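Local coordinates for chromosome partition protein Smc (Pyrococcus furiosus, PDB 3KTA) that is probably required for chromosome condensation and partitioning, its N-terminal segment contributing the P-loop part of an ABC-type ATPase head, at residues 5-10 / 44-49. Residues are numbered along the deposited sequence; the frame is centred on the assembly and turned at random.
Sequences EKLELK and DAILFV
Leu7 and Leu9 reach the helix through the same first turn of their side chains: in each, CG lies anti to the carbonyl carbon and beside the backbone N, but the second torsion (chi2 164° in Leu7, 59° in Leu9) then sends the methyls of the two leucines in different directions. The setting is the N-terminal part of an ABC-type ATPase head, where the helix that follows the Walker A loop, 39-49, packs on the antiparallel sheet. Strand 5-10 and helix segment 44-49 run at 89° to each other, with their axes 9.9 Å apart at closest approach. The pair illustrates how an orthogonal crossing of helix and strand confines the contact to a few side chains, here Leu7 and Leu9 against Ile46 and Ala45.

Leu7 lays CD1 against Ile46, with 3.8 Å from Leu7 CD1 to Ile46 CG1; the two side chains cross at about a right angle. This part of the interface is wholly apolar and buried, and its cohesion comes from packing. Ile84 and Ile22, on the strands to either side of 3-10, extend the apolar surface beside Leu7 and Leu9 respectively, while Phe89 of the second Smc chain packs on Ile46.

The opposite face of the strand is polar, with Lys6 NZ in a salt bridge to Glu8 OE2. Separately, Glu5 and Lys6 form a classic beta bulge opposite Tyr85, an irregularity in the pairing with strand 80-87. The contact lies near the nucleotide site, the side chain of Leu9 being about 9 Å from the bound bis(adenosine)-5'-pentaphosphate. There Leu9 spreads its fork over the small side chain of Ala45, whose CB lies 4.0 Å from Leu9 CD1 and 4.1 Å from both Leu9 CD2 and the branch carbon, Leu9 CG.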
loop_
_atom_site.group_PDB
_atom_site.type_symbol
_atom_site.label_atom_id
_atom_site.label_comp_id
_atom_site.label_asym_id
_atom_site.label_seq_id
_atom_site.Cartn_x
_atom_site.Cartn_y
_atom_site.Cartn_z
ATOM N N GLU A 5 6.673 -10.537 7.951
ATOM C CA GLU A 5 8.008 -10.606 8.536
ATOM C C GLU A 5 9.064 -10.404 7.458
ATOM O O GLU A 5 10.013 -9.636 7.635
ATOM C CB GLU A 5 8.185 -11.932 9.295
ATOM C CG GLU A 5 7.250 -11.986 10.485
ATOM C CD GLU A 5 7.554 -13.094 11.455
ATOM O OE1 GLU A 5 7.693 -14.251 10.996
ATOM O OE2 GLU A 5 7.627 -12.797 12.674
ATOM N N LYS A 6 8.871 -11.061 6.321
ATOM C CA LYS A 6 9.823 -10.948 5.222
ATOM C C LYS A 6 9.255 -11.497 3.923
ATOM O O LYS A 6 8.271 -12.255 3.925
ATOM C CB LYS A 6 11.128 -11.691 5.549
ATOM C CG LYS A 6 10.956 -13.218 5.676
ATOM C CD LYS A 6 12.293 -13.888 5.960
ATOM C CE LYS A 6 12.106 -15.402 6.076
ATOM N NZ LYS A 6 13.396 -16.112 6.343
ATOM N N LEU A 7 9.896 -11.105 2.820
ATOM C CA LEU A 7 9.726 -11.725 1.511
ATOM C C LEU A 7 11.004 -12.452 1.106
ATOM O O LEU A 7 12.112 -12.054 1.482
ATOM C CB LEU A 7 9.468 -10.673 0.433
ATOM C CG LEU A 7 8.162 -9.903 0.478
ATOM C CD1 LEU A 7 8.266 -8.679 -0.413
ATOM C CD2 LEU A 7 6.999 -10.798 0.028
ATOM N N GLU A 8 10.841 -13.508 0.327
ATOM C CA GLU A 8 11.957 -14.169 -0.349
ATOM C C GLU A 8 11.651 -14.198 -1.842
ATOM O O GLU A 8 10.630 -14.748 -2.257
ATOM C CB GLU A 8 12.158 -15.587 0.202
ATOM C CG GLU A 8 12.789 -15.588 1.578
ATOM C CD GLU A 8 12.898 -16.964 2.192
ATOM O OE1 GLU A 8 12.346 -17.923 1.617
ATOM O OE2 GLU A 8 13.510 -17.062 3.273
ATOM N N LEU A 9 12.521 -13.571 -2.636
ATOM C CA LEU A 9 12.350 -13.490 -4.085
ATOM C C LEU A 9 13.406 -14.339 -4.776
ATOM O O LEU A 9 14.588 -14.202 -4.487
ATOM C CB LEU A 9 12.536 -12.048 -4.567
ATOM C CG LEU A 9 11.361 -11.079 -4.406
ATOM C CD1 LEU A 9 10.938 -10.936 -2.968
ATOM C CD2 LEU A 9 11.750 -9.702 -4.991
ATOM N N LYS A 10 12.978 -15.178 -5.709
ATOM C CA LYS A 10 13.916 -15.911 -6.552
ATOM C C LYS A 10 13.486 -15.838 -8.013
ATOM O O LYS A 10 12.404 -16.308 -8.384
ATOM C CB LYS A 10 14.024 -17.374 -6.102
ATOM C CG LYS A 10 14.993 -18.185 -6.978
ATOM C CD LYS A 10 15.040 -19.653 -6.602
ATOM C CE LYS A 10 15.893 -20.409 -7.611
ATOM N NZ LYS A 10 15.924 -21.871 -7.352
ATOM N N ASP A 44 5.442 -5.311 -6.315
ATOM C CA ASP A 44 4.875 -6.269 -7.258
ATOM C C ASP A 44 5.029 -7.705 -6.750
ATOM O O ASP A 44 4.172 -8.556 -7.031
ATOM C CB ASP A 44 5.509 -6.120 -8.646
ATOM C CG ASP A 44 5.181 -4.790 -9.288
ATOM O OD1 ASP A 44 4.102 -4.239 -8.981
ATOM O OD2 ASP A 44 6.006 -4.303 -10.089
ATOM N N ALA A 45 6.097 -7.960 -5.995
ATOM C CA ALA A 45 6.298 -9.282 -5.384
ATOM C C ALA A 45 5.165 -9.586 -4.414
ATOM O O ALA A 45 4.685 -10.721 -4.336
ATOM C CB ALA A 45 7.659 -9.357 -4.690
ATOM N N ILE A 46 4.719 -8.571 -3.688
ATOM C CA ILE A 46 3.593 -8.726 -2.774
ATOM C C ILE A 46 2.286 -8.986 -3.532
ATOM O O ILE A 46 1.547 -9.907 -3.193
ATOM C CB ILE A 46 3.463 -7.513 -1.843
ATOM C CG1 ILE A 46 4.724 -7.399 -0.979
ATOM C CG2 ILE A 46 2.168 -7.614 -1.001
ATOM C CD1 ILE A 46 4.807 -6.096 -0.191
ATOM N N LEU A 47 2.005 -8.187 -4.560
ATOM C CA LEU A 47 0.824 -8.423 -5.388
ATOM C C LEU A 47 0.819 -9.855 -5.937
ATOM O O LEU A 47 -0.224 -10.544 -5.956
ATOM C CB LEU A 47 0.807 -7.451 -6.573
ATOM C CG LEU A 47 0.588 -5.980 -6.221
ATOM C CD1 LEU A 47 0.587 -5.134 -7.491
ATOM C CD2 LEU A 47 -0.705 -5.814 -5.475
ATOM N N PHE A 48 1.988 -10.291 -6.395
ATOM C CA PHE A 48 2.134 -11.597 -7.042
ATOM C C PHE A 48 1.856 -12.741 -6.080
ATOM O O PHE A 48 1.044 -13.632 -6.368
ATOM C CB PHE A 48 3.554 -11.711 -7.595
ATOM C CG PHE A 48 3.883 -13.054 -8.178
ATOM C CD1 PHE A 48 3.396 -13.421 -9.417
ATOM C CD2 PHE A 48 4.720 -13.923 -7.497
ATOM C CE1 PHE A 48 3.728 -14.665 -9.968
ATOM C CE2 PHE A 48 5.060 -15.154 -8.044
ATOM C CZ PHE A 48 4.562 -15.513 -9.277
ATOM N N VAL A 49 2.524 -12.716 -4.931
ATOM C CA VAL A 49 2.414 -13.836 -3.992
ATOM C C VAL A 49 1.026 -13.915 -3.354
ATOM O O VAL A 49 0.592 -14.996 -2.939
ATOM C CB VAL A 49 3.533 -13.790 -2.925
ATOM C CG1 VAL A 49 3.306 -12.635 -1.946
ATOM C CG2 VAL A 49 3.629 -15.141 -2.203
#